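Putative phosphatase/phosphodiesterase MPN_349 (PDB 1T71) probably hydrolyses phosphate esters, perhaps 2',3'-cyclic nucleotides, at a centre of two bound iron(III) ions. Local coordinates at residues 6-11 with 33-38; 117-122 with 145-150; 136-141 with 165-170; 199-204 with 244-249. All blocks are in the same frame, centred on the assembly; numbering follows the deposited sequence.

Overall arrangement
The four contacts lie within one two-sheet sandwich of the calcineurin-like metallophosphoesterase type. Interaction 1 pairs two strands of the first sheet, and interaction 4, with its centre about 10 Å away, joins that sheet to the second; strands 6-10 and 241-249 are neighbours, and Phe9 O lies 2.7 Å from Val246 N. Interactions 2 and 3 alternate along the chain, one at each end of helix 137-145, their centres about 15 Å apart. Lys165 NZ, 2.7 Å from Thr202 O, ties interaction 3 to interaction 4. The side chain of Val204 in interaction 4 is about 10 Å from an iron(III) ion, and that of Pro137 in interaction 3 about 14 Å; interactions 1 and 2 lie away from the metal site.

Interaction 1: residues 6-11 with 33-38; sequences KFIFLG and YQADLV
Asp36 swings its carboxylate to the side of its own backbone N (chi1 -66°), which brings OD2 to the start of strand 6-10; there Lys6 N donates an almost straight hydrogen bond to it (N to OD2 2.9 Å), met on the lone pair pointing away from the other oxygen. Ile8 keeps CG1 beside its N and then runs fully extended (chi2 180°), a shape that pushes CD1 to 3.6 Å from Ala35 CB and, more loosely, across the Tyr33 side chain at roughly a right angle. Two amides converge on Lys6 O: Asp36 N holds it at 2.7 Å, whereas Leu37 N adds a weak bond, and with Ile8 N to Leu37 O (3.1 Å) this makes the parallel bridge of Phe7 with Leu37. Phe7 and Leu37 share one face of the sheet and point the same way, CE2 of Phe7 lying 3.7 Å from CD1 of Leu37; Ile8 and Val38 occupy the other. Gln34, with positive phi in a Schellman motif, ends helix 26-33 and turns the chain toward strand 37-41, completing a beta-alpha-beta connection. Strand 6-10 has antiparallel strand 241-249 on its other flank; Phe7 stacks on Phe248 and touches strand 152-158 of the second sheet, while Tyr33 stacks on Phe247 and bonds through OH to Glu261.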
loop_
_atom_site.group_PDB
_atom_site.type_symbol
_atom_site.label_atom_id
_atom_site.label_comp_id
_atom_site.label_asym_id
_atom_site.label_seq_id
_atom_site.Cartn_x
_atom_site.Cartn_y
_atom_site.Cartn_z
ATOM N N LYS A 6 10.310 -12.528 -8.791
ATOM C CA LYS A 6 10.534 -11.096 -8.800
ATOM C C LYS A 6 9.217 -10.357 -8.634
ATOM O O LYS A 6 8.280 -10.560 -9.411
ATOM C CB LYS A 6 11.227 -10.707 -10.104
ATOM C CG LYS A 6 12.628 -11.271 -10.188
ATOM C CD LYS A 6 13.233 -11.193 -11.573
ATOM C CE LYS A 6 14.587 -11.888 -11.580
ATOM N NZ LYS A 6 15.055 -12.208 -12.955
ATOM N N PHE A 7 9.144 -9.513 -7.605
ATOM C CA PHE A 7 7.929 -8.753 -7.320
ATOM C C PHE A 7 8.099 -7.251 -7.447
ATOM O O PHE A 7 9.212 -6.727 -7.417
ATOM C CB PHE A 7 7.435 -8.986 -5.888
ATOM C CG PHE A 7 7.222 -10.419 -5.516
ATOM C CD1 PHE A 7 8.303 -11.243 -5.221
ATOM C CD2 PHE A 7 5.933 -10.921 -5.369
ATOM C CE1 PHE A 7 8.105 -12.546 -4.772
ATOM C CE2 PHE A 7 5.720 -12.220 -4.922
ATOM C CZ PHE A 7 6.811 -13.039 -4.620
ATOM N N ILE A 8 6.963 -6.569 -7.552
ATOM C CA ILE A 8 6.905 -5.113 -7.601
ATOM C C ILE A 8 5.735 -4.731 -6.701
ATOM O O ILE A 8 4.607 -5.169 -6.931
ATOM C CB ILE A 8 6.625 -4.571 -9.022
ATOM C CG1 ILE A 8 7.907 -4.584 -9.855
ATOM C CG2 ILE A 8 6.071 -3.142 -8.933
ATOM C CD1 ILE A 8 7.716 -4.064 -11.282
ATOM N N PHE A 9 6.007 -3.941 -5.665
ATOM C CA PHE A 9 4.964 -3.501 -4.743
ATOM C C PHE A 9 4.843 -1.976 -4.816
ATOM O O PHE A 9 5.814 -1.261 -4.571
ATOM C CB PHE A 9 5.297 -3.936 -3.309
ATOM C CG PHE A 9 4.222 -3.602 -2.313
ATOM C CD1 PHE A 9 4.013 -2.290 -1.905
ATOM C CD2 PHE A 9 3.373 -4.595 -1.832
ATOM C CE1 PHE A 9 2.967 -1.966 -1.033
ATOM C CE2 PHE A 9 2.328 -4.284 -0.964
ATOM C CZ PHE A 9 2.122 -2.967 -0.565
ATOM N N LEU A 10 3.653 -1.485 -5.154
ATOM C CA LEU A 10 3.421 -0.045 -5.268
ATOM C C LEU A 10 2.580 0.475 -4.105
ATOM O O LEU A 10 1.636 -0.191 -3.664
ATOM C CB LEU A 10 2.719 0.279 -6.593
ATOM C CG LEU A 10 3.385 -0.227 -7.881
ATOM C CD1 LEU A 10 2.716 0.419 -9.089
ATOM C CD2 LEU A 10 4.862 0.106 -7.875
ATOM N N GLY A 11 2.923 1.667 -3.624
ATOM C CA GLY A 11 2.213 2.266 -2.503
ATOM C C GLY A 11 0.851 2.847 -2.846
ATOM O O GLY A 11 0.468 2.920 -4.013
ATOM N N TYR A 33 12.280 -4.863 -14.670
ATOM C CA TYR A 33 12.671 -5.749 -13.576
ATOM C C TYR A 33 12.348 -7.214 -13.834
ATOM O O TYR A 33 12.659 -8.073 -13.006
ATOM C CB TYR A 33 11.990 -5.324 -12.268
ATOM C CG TYR A 33 12.461 -4.002 -11.715
ATOM C CD1 TYR A 33 11.678 -2.851 -11.827
ATOM C CD2 TYR A 33 13.694 -3.899 -11.077
ATOM C CE1 TYR A 33 12.115 -1.632 -11.312
ATOM C CE2 TYR A 33 14.140 -2.688 -10.563
ATOM C CZ TYR A 33 13.350 -1.564 -10.684
ATOM O OH TYR A 33 13.808 -0.372 -10.187
ATOM N N GLN A 34 11.737 -7.500 -14.982
ATOM C CA GLN A 34 11.350 -8.864 -15.310
ATOM C C GLN A 34 10.473 -9.357 -14.177
ATOM O O GLN A 34 10.571 -10.505 -13.756
ATOM C CB GLN A 34 12.573 -9.773 -15.438
ATOM C CG GLN A 34 13.288 -9.689 -16.776
ATOM C CD GLN A 34 12.358 -9.951 -17.956
ATOM O OE1 GLN A 34 11.636 -9.057 -18.410
ATOM N NE2 GLN A 34 12.362 -11.186 -18.449
ATOM N N ALA A 35 9.616 -8.473 -13.678
ATOM C CA ALA A 35 8.729 -8.813 -12.578
ATOM C C ALA A 35 7.779 -9.925 -12.968
ATOM O O ALA A 35 7.352 -10.015 -14.117
ATOM C CB ALA A 35 7.937 -7.586 -12.144
ATOM N N ASP A 36 7.456 -10.773 -12.000
ATOM C CA ASP A 36 6.539 -11.880 -12.210
ATOM C C ASP A 36 5.169 -11.496 -11.675
ATOM O O ASP A 36 4.143 -11.919 -12.206
ATOM C CB ASP A 36 7.024 -13.123 -11.459
ATOM C CG ASP A 36 8.328 -13.667 -12.006
ATOM O OD1 ASP A 36 8.359 -14.063 -13.195
ATOM O OD2 ASP A 36 9.321 -13.699 -11.249
ATOM N N LEU A 37 5.161 -10.682 -10.621
ATOM C CA LEU A 37 3.923 -10.274 -9.977
ATOM C C LEU A 37 3.921 -8.809 -9.549
ATOM O O LEU A 37 4.959 -8.256 -9.183
ATOM C CB LEU A 37 3.688 -11.159 -8.754
ATOM C CG LEU A 37 3.492 -12.649 -9.035
ATOM C CD1 LEU A 37 3.647 -13.444 -7.752
ATOM C CD2 LEU A 37 2.121 -12.872 -9.657
ATOM N N VAL A 38 2.741 -8.194 -9.590
ATOM C CA VAL A 38 2.574 -6.798 -9.208
ATOM C C VAL A 38 1.502 -6.695 -8.122
ATOM O O VAL A 38 0.375 -7.161 -8.296
ATOM C CB VAL A 38 2.147 -5.924 -10.419
ATOM C CG1 VAL A 38 1.888 -4.482 -9.969
ATOM C CG2 VAL A 38 3.221 -5.958 -11.490
#

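Interaction 2: residues 117-122 with 145-150; sequences KIRITN and ILKRDC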
loop_
_atom_site.group_PDB
_atom_site.type_symbol
_atom_site.label_atom_id
_atom_site.label_comp_id
_atom_site.label_asym_id
_atom_site.label_seq_id
_atom_site.Cartn_x
_atom_site.Cartn_y
_atom_site.Cartn_z
ATOM N N LYS A 117 4.251 -21.486 -2.139
ATOM C CA LYS A 117 2.988 -21.134 -1.507
ATOM C C LYS A 117 3.214 -19.721 -0.975
ATOM O O LYS A 117 3.973 -19.518 -0.021
ATOM C CB LYS A 117 2.692 -22.094 -0.355
ATOM C CG LYS A 117 1.217 -22.344 -0.107
ATOM C CD LYS A 117 1.019 -23.340 1.027
ATOM C CE LYS A 117 -0.428 -23.823 1.100
ATOM N NZ LYS A 117 -1.402 -22.709 1.291
ATOM N N ILE A 118 2.566 -18.746 -1.602
ATOM C CA ILE A 118 2.727 -17.350 -1.216
ATOM C C ILE A 118 1.536 -16.774 -0.459
ATOM O O ILE A 118 0.384 -16.942 -0.860
ATOM C CB ILE A 118 2.988 -16.480 -2.457
ATOM C CG1 ILE A 118 4.189 -17.040 -3.229
ATOM C CG2 ILE A 118 3.239 -15.032 -2.039
ATOM C CD1 ILE A 118 4.490 -16.307 -4.526
ATOM N N ARG A 119 1.829 -16.082 0.637
ATOM C CA ARG A 119 0.791 -15.476 1.453
ATOM C C ARG A 119 0.896 -13.949 1.449
ATOM O O ARG A 119 1.993 -13.394 1.514
ATOM C CB ARG A 119 0.901 -15.994 2.882
ATOM C CG ARG A 119 -0.367 -15.874 3.685
ATOM C CD ARG A 119 -0.235 -16.546 5.044
ATOM N NE ARG A 119 -1.539 -16.678 5.677
ATOM C CZ ARG A 119 -2.326 -17.742 5.562
ATOM N NH1 ARG A 119 -1.941 -18.786 4.846
ATOM N NH2 ARG A 119 -3.510 -17.750 6.155
ATOM N N ILE A 120 -0.245 -13.276 1.336
ATOM C CA ILE A 120 -0.270 -11.817 1.363
ATOM C C ILE A 120 -1.206 -11.408 2.486
ATOM O O ILE A 120 -2.379 -11.797 2.503
ATOM C CB ILE A 120 -0.789 -11.201 0.040
ATOM C CG1 ILE A 120 0.151 -11.548 -1.116
ATOM C CG2 ILE A 120 -0.882 -9.678 0.184
ATOM C CD1 ILE A 120 -0.311 -11.001 -2.467
ATOM N N THR A 121 -0.678 -10.634 3.429
ATOM C CA THR A 121 -1.438 -10.178 4.586
ATOM C C THR A 121 -1.408 -8.654 4.707
ATOM O O THR A 121 -0.380 -8.016 4.469
ATOM C CB THR A 121 -0.875 -10.804 5.879
ATOM O OG1 THR A 121 -0.925 -12.231 5.768
ATOM C CG2 THR A 121 -1.687 -10.371 7.095
ATOM N N ASN A 122 -2.549 -8.090 5.092
ATOM C CA ASN A 122 -2.728 -6.648 5.254
ATOM C C ASN A 122 -3.191 -6.414 6.692
ATOM O O ASN A 122 -4.081 -7.103 7.182
ATOM C CB ASN A 122 -3.781 -6.159 4.237
ATOM C CG ASN A 122 -4.040 -4.648 4.302
ATOM O OD1 ASN A 122 -3.133 -3.843 4.568
ATOM N ND2 ASN A 122 -5.284 -4.259 4.023
ATOM N N ILE A 145 1.213 -16.570 11.866
ATOM C CA ILE A 145 2.530 -17.145 11.595
ATOM C C ILE A 145 2.642 -18.554 12.164
ATOM O O ILE A 145 3.149 -19.466 11.503
ATOM C CB ILE A 145 3.665 -16.305 12.223
ATOM C CG1 ILE A 145 3.701 -14.903 11.609
ATOM C CG2 ILE A 145 5.007 -17.017 12.026
ATOM C CD1 ILE A 145 4.021 -14.872 10.146
ATOM N N LEU A 146 2.173 -18.725 13.396
ATOM C CA LEU A 146 2.238 -20.019 14.064
ATOM C C LEU A 146 1.414 -21.083 13.345
ATOM O O LEU A 146 1.529 -22.271 13.640
ATOM C CB LEU A 146 1.791 -19.877 15.522
ATOM C CG LEU A 146 2.684 -18.950 16.358
ATOM C CD1 LEU A 146 2.124 -18.800 17.766
ATOM C CD2 LEU A 146 4.095 -19.513 16.402
ATOM N N LYS A 147 0.583 -20.651 12.402
ATOM C CA LYS A 147 -0.228 -21.575 11.616
ATOM C C LYS A 147 0.710 -22.280 10.624
ATOM O O LYS A 147 0.395 -23.346 10.093
ATOM C CB LYS A 147 -1.333 -20.803 10.891
ATOM C CG LYS A 147 -2.098 -21.596 9.854
ATOM C CD LYS A 147 -1.352 -21.652 8.533
ATOM C CE LYS A 147 -1.175 -20.270 7.929
ATOM N NZ LYS A 147 -2.487 -19.614 7.686
ATOM N N ARG A 148 1.866 -21.665 10.389
ATOM C CA ARG A 148 2.911 -22.200 9.515
ATOM C C ARG A 148 2.515 -22.754 8.147
ATOM O O ARG A 148 2.882 -23.881 7.806
ATOM C CB ARG A 148 3.684 -23.292 10.256
ATOM C CG ARG A 148 4.196 -22.894 11.624
ATOM C CD ARG A 148 5.160 -21.724 11.551
ATOM N NE ARG A 148 6.010 -21.670 12.738
ATOM C CZ ARG A 148 6.889 -22.615 13.066
ATOM N NH1 ARG A 148 7.037 -23.686 12.294
ATOM N NH2 ARG A 148 7.613 -22.495 14.169
ATOM N N ASP A 149 1.793 -21.980 7.345
ATOM C CA ASP A 149 1.422 -22.481 6.026
ATOM C C ASP A 149 1.796 -21.559 4.873
ATOM O O ASP A 149 0.923 -20.925 4.267
ATOM C CB ASP A 149 -0.077 -22.765 5.945
ATOM C CG ASP A 149 -0.478 -23.358 4.608
ATOM O OD1 ASP A 149 -0.041 -24.493 4.309
ATOM O OD2 ASP A 149 -1.215 -22.687 3.851
ATOM N N CYS A 150 3.087 -21.484 4.570
ATOM C CA CYS A 150 3.563 -20.660 3.467
ATOM C C CYS A 150 5.079 -20.571 3.419
ATOM O O CYS A 150 5.752 -20.611 4.449
ATOM C CB CYS A 150 2.962 -19.248 3.539
ATOM S SG CYS A 150 3.186 -18.397 5.118
#
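Arg119, Lys117 and Cys150 account for most of the surface buried between residues 117-122 of strand 117-124 and the loop 145-150. Arg119 stands out from the strand with its chain extended from CG to NE, and its aliphatic part lies along Cys150: CD is 3.9 Å from SG, and CB is equally far from Cys150 CB. With SG set between backbone N and carbonyl carbon (chi1 53°), the thiol is turned to this methylene flank of the arginine. Cys150 also leans on the strand backbone, its CA 3.7 Å from Lys117 O.

Lys117 supplies the charged part of the contact. Its chain is extended until a bend at the last torsion (chi4 -58°), which tips NZ onto Asp149 OD2 at 2.6 Å in a salt bridge. The ammonium comes from the syn side, 21° out of the carboxylate plane, and the lysine chain runs roughly perpendicular to that of the aspartate. Asp149 is poorly ordered, so the exact length deserves caution. Lys147 approaches from the opposite direction, over one face of the Arg119 guanidinium, but the modelled separation of these two cations is too short to be trusted.

A type I turn from Ile145 to Arg148, closed by Arg148 N to Ile145 O, leads out of helix 137-145. The loop then enters strand 152-158, which lies parallel beside strand 117-124, so the contact belongs to a beta-alpha-beta crossover; Lys117 N donates a hydrogen bond to OD2 of Asp151, the residue after the loop, strand 108-112 flanks the other side of strand 117-124, and Leu144 of the helix touches Arg119.

Interaction 3: residues 136-141 with 165-170; sequences NPFKVL and KNAFCM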
loop_
_atom_site.group_PDB
_atom_site.type_symbol
_atom_site.label_atom_id
_atom_site.label_comp_id
_atom_site.label_asym_id
_atom_site.label_seq_id
_atom_site.Cartn_x
_atom_site.Cartn_y
_atom_site.Cartn_z
ATOM N N ASN A 136 -5.251 -6.325 18.075
ATOM C CA ASN A 136 -3.806 -6.081 18.028
ATOM C C ASN A 136 -3.105 -6.724 16.823
ATOM O O ASN A 136 -3.148 -7.939 16.653
ATOM C CB ASN A 136 -3.154 -6.577 19.318
ATOM C CG ASN A 136 -1.764 -6.007 19.519
ATOM O OD1 ASN A 136 -1.580 -5.032 20.253
ATOM N ND2 ASN A 136 -0.781 -6.592 18.850
ATOM N N PRO A 137 -2.420 -5.910 15.992
ATOM C CA PRO A 137 -1.698 -6.359 14.795
ATOM C C PRO A 137 -0.595 -7.362 15.131
ATOM O O PRO A 137 -0.417 -8.366 14.440
ATOM C CB PRO A 137 -1.104 -5.067 14.224
ATOM C CG PRO A 137 -1.841 -3.966 14.930
ATOM C CD PRO A 137 -2.094 -4.507 16.287
ATOM N N PHE A 138 0.157 -7.064 16.186
ATOM C CA PHE A 138 1.251 -7.925 16.627
ATOM C C PHE A 138 0.727 -9.311 16.986
ATOM O O PHE A 138 1.233 -10.325 16.505
ATOM C CB PHE A 138 1.951 -7.308 17.846
ATOM C CG PHE A 138 2.747 -6.070 17.532
ATOM C CD1 PHE A 138 4.120 -6.146 17.312
ATOM C CD2 PHE A 138 2.123 -4.830 17.432
ATOM C CE1 PHE A 138 4.857 -5.007 16.994
ATOM C CE2 PHE A 138 2.856 -3.681 17.112
ATOM C CZ PHE A 138 4.225 -3.771 16.893
ATOM N N LYS A 139 -0.295 -9.353 17.831
ATOM C CA LYS A 139 -0.869 -10.627 18.241
ATOM C C LYS A 139 -1.494 -11.368 17.062
ATOM O O LYS A 139 -1.255 -12.557 16.878
ATOM C CB LYS A 139 -1.907 -10.404 19.346
ATOM C CG LYS A 139 -1.317 -9.705 20.560
ATOM C CD LYS A 139 -2.276 -9.656 21.732
ATOM C CE LYS A 139 -1.612 -8.971 22.913
ATOM N NZ LYS A 139 -2.483 -8.951 24.118
ATOM N N VAL A 140 -2.279 -10.662 16.254
ATOM C CA VAL A 140 -2.925 -11.285 15.098
ATOM C C VAL A 140 -1.944 -11.940 14.135
ATOM O O VAL A 140 -2.131 -13.088 13.743
ATOM C CB VAL A 140 -3.769 -10.261 14.299
ATOM C CG1 VAL A 140 -4.229 -10.878 12.974
ATOM C CG2 VAL A 140 -4.978 -9.839 15.120
ATOM N N LEU A 141 -0.903 -11.211 13.745
ATOM C CA LEU A 141 0.068 -11.747 12.803
ATOM C C LEU A 141 0.860 -12.898 13.409
ATOM O O LEU A 141 1.211 -13.845 12.711
ATOM C CB LEU A 141 1.009 -10.636 12.321
ATOM C CG LEU A 141 1.933 -10.937 11.132
ATOM C CD1 LEU A 141 3.178 -11.622 11.610
ATOM C CD2 LEU A 141 1.218 -11.797 10.098
ATOM N N LYS A 165 5.882 1.144 13.381
ATOM C CA LYS A 165 6.374 0.464 12.188
ATOM C C LYS A 165 7.665 -0.309 12.465
ATOM O O LYS A 165 7.790 -1.483 12.125
ATOM C CB LYS A 165 6.625 1.483 11.066
ATOM C CG LYS A 165 5.875 1.190 9.770
ATOM C CD LYS A 165 4.476 1.776 9.774
ATOM C CE LYS A 165 4.495 3.265 9.450
ATOM N NZ LYS A 165 4.669 3.547 7.994
ATOM N N ASN A 166 8.633 0.358 13.083
ATOM C CA ASN A 166 9.897 -0.278 13.376
ATOM C C ASN A 166 9.806 -1.308 14.501
ATOM O O ASN A 166 10.577 -2.265 14.531
ATOM C CB ASN A 166 10.945 0.795 13.658
ATOM C CG ASN A 166 11.420 1.473 12.380
ATOM O OD1 ASN A 166 12.312 0.969 11.697
ATOM N ND2 ASN A 166 10.802 2.600 12.036
ATOM N N ALA A 167 8.865 -1.122 15.420
ATOM C CA ALA A 167 8.697 -2.090 16.495
ATOM C C ALA A 167 8.176 -3.371 15.843
ATOM O O ALA A 167 8.552 -4.479 16.223
ATOM C CB ALA A 167 7.698 -1.580 17.521
ATOM N N PHE A 168 7.318 -3.198 14.842
ATOM C CA PHE A 168 6.732 -4.320 14.117
ATOM C C PHE A 168 7.857 -5.032 13.365
ATOM O O PHE A 168 7.918 -6.258 13.334
ATOM C CB PHE A 168 5.663 -3.795 13.144
ATOM C CG PHE A 168 4.778 -4.867 12.557
ATOM C CD1 PHE A 168 5.087 -5.458 11.332
ATOM C CD2 PHE A 168 3.624 -5.267 13.217
ATOM C CE1 PHE A 168 4.251 -6.430 10.771
ATOM C CE2 PHE A 168 2.782 -6.240 12.665
ATOM C CZ PHE A 168 3.098 -6.819 11.440
ATOM N N CYS A 169 8.757 -4.248 12.778
ATOM C CA CYS A 169 9.892 -4.787 12.041
ATOM C C CYS A 169 10.767 -5.628 12.966
ATOM O O CYS A 169 11.203 -6.723 12.616
ATOM C CB CYS A 169 10.731 -3.642 11.461
ATOM S SG CYS A 169 12.287 -4.169 10.665
ATOM N N MET A 170 11.017 -5.100 14.154
ATOM C CA MET A 170 11.857 -5.778 15.123
ATOM C C MET A 170 11.227 -7.072 15.625
ATOM O O MET A 170 11.927 -8.049 15.907
ATOM C CB MET A 170 12.146 -4.842 16.296
ATOM C CG MET A 170 13.577 -4.918 16.770
ATOM S SD MET A 170 14.740 -3.980 15.759
ATOM C CE MET A 170 14.631 -4.769 14.159
#
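Phe168 fits against Pro137, Phe138 and Leu141 where the helices of two successive beta-alpha-beta crossovers lie side by side on the second sheet of the calcineurin-like sandwich. The axes of the two short segments run in the same general direction, 28° apart and 11.3 Å at closest approach, a gap bridged by the aromatic side chains. From Phe168 CB, 4.0 Å from Phe138 CZ, the chain departs with CG opposite the backbone N (chi1 -167°), sending the ring across toward helix 137-145. CD2 comes next, 3.9 Å above the plane of the Phe138 ring and over its centre, which makes the pair T-shaped (edge-to-face), with planes at 65°. CE2 then passes Pro137, whose CB is 4.3 Å away and whose O lies at the edge of the Phe168 ring. At the tip, CZ meets Leu141 CG, also at 4.3 Å. Phe157 stacks on Phe168 and Leu123 touches it, so the ring is buried between the helices and the sheet. The side chain of Pro137 is about 9 Å from that of the iron ligand His158. Phe138 also leans on the backbone of helix 162-172: its CE1 is 3.5 Å from Phe168 CA, and Ala167 O sits near the plane of its ring.

Interaction 4: residues 199-204 with 244-249; sequences AYITDV and NGVFFE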
loop_
_atom_site.group_PDB
_atom_site.type_symbol
_atom_site.label_atom_id
_atom_site.label_comp_id
_atom_site.label_asym_id
_atom_site.label_seq_id
_atom_site.Cartn_x
_atom_site.Cartn_y
_atom_site.Cartn_z
ATOM N N ALA A 199 12.757 -8.213 3.710
ATOM C CA ALA A 199 12.805 -6.905 3.081
ATOM C C ALA A 199 11.976 -5.999 3.989
ATOM O O ALA A 199 10.911 -6.399 4.463
ATOM C CB ALA A 199 12.203 -6.961 1.688
ATOM N N TYR A 200 12.474 -4.797 4.256
ATOM C CA TYR A 200 11.757 -3.847 5.107
ATOM C C TYR A 200 11.868 -2.417 4.602
ATOM O O TYR A 200 12.867 -2.042 3.989
ATOM C CB TYR A 200 12.302 -3.860 6.540
ATOM C CG TYR A 200 11.701 -2.763 7.409
ATOM C CD1 TYR A 200 10.397 -2.865 7.891
ATOM C CD2 TYR A 200 12.419 -1.603 7.707
ATOM C CE1 TYR A 200 9.820 -1.848 8.643
ATOM C CE2 TYR A 200 11.847 -0.567 8.463
ATOM C CZ TYR A 200 10.544 -0.699 8.925
ATOM O OH TYR A 200 9.949 0.315 9.652
ATOM N N ILE A 201 10.834 -1.628 4.876
ATOM C CA ILE A 201 10.805 -0.213 4.533
ATOM C C ILE A 201 9.705 0.413 5.391
ATOM O O ILE A 201 8.587 -0.104 5.464
ATOM C CB ILE A 201 10.547 0.031 3.014
ATOM C CG1 ILE A 201 10.740 1.516 2.699
ATOM C CG2 ILE A 201 9.157 -0.427 2.624
ATOM C CD1 ILE A 201 10.601 1.866 1.218
ATOM N N THR A 202 10.032 1.512 6.066
ATOM C CA THR A 202 9.069 2.172 6.939
ATOM C C THR A 202 7.810 2.584 6.185
ATOM O O THR A 202 6.705 2.410 6.693
ATOM C CB THR A 202 9.705 3.389 7.644
ATOM O OG1 THR A 202 10.754 2.927 8.502
ATOM C CG2 THR A 202 8.669 4.125 8.495
ATOM N N ASP A 203 7.979 3.127 4.982
ATOM C CA ASP A 203 6.835 3.507 4.156
ATOM C C ASP A 203 7.178 3.491 2.665
ATOM O O ASP A 203 8.138 4.127 2.225
ATOM C CB ASP A 203 6.289 4.890 4.551
ATOM C CG ASP A 203 4.825 5.066 4.157
ATOM O OD1 ASP A 203 4.506 4.930 2.947
ATOM O OD2 ASP A 203 3.990 5.326 5.056
ATOM N N VAL A 204 6.386 2.754 1.892
ATOM C CA VAL A 204 6.602 2.654 0.454
ATOM C C VAL A 204 6.325 3.980 -0.253
ATOM O O VAL A 204 6.970 4.324 -1.244
ATOM C CB VAL A 204 5.689 1.577 -0.168
ATOM C CG1 VAL A 204 5.872 1.545 -1.690
ATOM C CG2 VAL A 204 6.001 0.223 0.440
ATOM N N ASN A 244 5.560 5.523 -6.446
ATOM C CA ASN A 244 6.521 5.031 -5.471
ATOM C C ASN A 244 6.277 3.560 -5.180
ATOM O O ASN A 244 5.141 3.132 -4.959
ATOM C CB ASN A 244 6.412 5.844 -4.185
ATOM C CG ASN A 244 6.877 7.274 -4.366
ATOM O OD1 ASN A 244 8.074 7.556 -4.326
ATOM N ND2 ASN A 244 5.933 8.185 -4.585
ATOM N N GLY A 245 7.347 2.777 -5.184
ATOM C CA GLY A 245 7.192 1.363 -4.929
ATOM C C GLY A 245 8.488 0.680 -4.567
ATOM O O GLY A 245 9.526 1.322 -4.376
ATOM N N VAL A 246 8.416 -0.637 -4.464
ATOM C CA VAL A 246 9.572 -1.436 -4.128
ATOM C C VAL A 246 9.647 -2.682 -4.998
ATOM O O VAL A 246 8.647 -3.390 -5.177
ATOM C CB VAL A 246 9.518 -1.898 -2.662
ATOM C CG1 VAL A 246 10.641 -2.895 -2.387
ATOM C CG2 VAL A 246 9.620 -0.700 -1.736
ATOM N N PHE A 247 10.826 -2.925 -5.557
ATOM C CA PHE A 247 11.053 -4.128 -6.338
ATOM C C PHE A 247 11.851 -5.054 -5.433
ATOM O O PHE A 247 12.782 -4.608 -4.765
ATOM C CB PHE A 247 11.876 -3.848 -7.596
ATOM C CG PHE A 247 12.637 -5.053 -8.091
ATOM C CD1 PHE A 247 13.961 -5.263 -7.708
ATOM C CD2 PHE A 247 12.011 -6.014 -8.875
ATOM C CE1 PHE A 247 14.648 -6.426 -8.097
ATOM C CE2 PHE A 247 12.683 -7.177 -9.268
ATOM C CZ PHE A 247 14.005 -7.385 -8.876
ATOM N N PHE A 248 11.478 -6.326 -5.382
ATOM C CA PHE A 248 12.231 -7.277 -4.578
ATOM C C PHE A 248 12.123 -8.674 -5.156
ATOM O O PHE A 248 11.089 -9.043 -5.713
ATOM C CB PHE A 248 11.769 -7.286 -3.105
ATOM C CG PHE A 248 10.371 -7.799 -2.895
ATOM C CD1 PHE A 248 9.270 -6.979 -3.119
ATOM C CD2 PHE A 248 10.156 -9.097 -2.443
ATOM C CE1 PHE A 248 7.968 -7.443 -2.894
ATOM C CE2 PHE A 248 8.864 -9.576 -2.214
ATOM C CZ PHE A 248 7.764 -8.742 -2.441
ATOM N N GLU A 249 13.203 -9.442 -5.050
ATOM C CA GLU A 249 13.182 -10.812 -5.542
ATOM C C GLU A 249 13.649 -11.772 -4.456
ATOM O O GLU A 249 14.673 -11.562 -3.799
ATOM C CB GLU A 249 14.027 -10.965 -6.812
ATOM C CG GLU A 249 15.505 -11.169 -6.614
ATOM C CD GLU A 249 16.201 -11.500 -7.924
ATOM O OE1 GLU A 249 15.786 -12.476 -8.591
ATOM O OE2 GLU A 249 17.158 -10.783 -8.288
HETATM O O HOH W 1 9.538 3.559 -2.497
#
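Val204 and Gly245 make the nearest backbone approach, 5.6 Å between CA atoms, with no hydrogen bond passing directly from one segment to the other. A water instead links them, donating to Val204 O at 3.0 Å and to Gly245 O at 2.9 Å. Val204 places CG1 opposite its backbone N (chi1 177°), and this methyl rests on the bare backbone of Gly245, 3.5 Å from CA. Val204 O also lies 3.4 Å from CB of Asn244, the residue before Gly245. Ile201, CG1 likewise opposite the N and the chain extended, points CD1 to within 4.0 Å of Val246 CG2, the two side chains lying alongside one another and running antiparallel. These apolar groups belong to the core of the two-sheet sandwich found in calcineurin-like metallophosphoesterases: strand 199-201 is part of one sheet and strand 241-249 of the other, and Phe180, from the strand next to 199-201, touches both Ile201 and Val246. The side chain of Val204 lies about 6 Å from that of the iron ligand Asp12. Asn244 has both ends of its amide engaged, ND2 by Met206 O and OD1 by Arg264 NE.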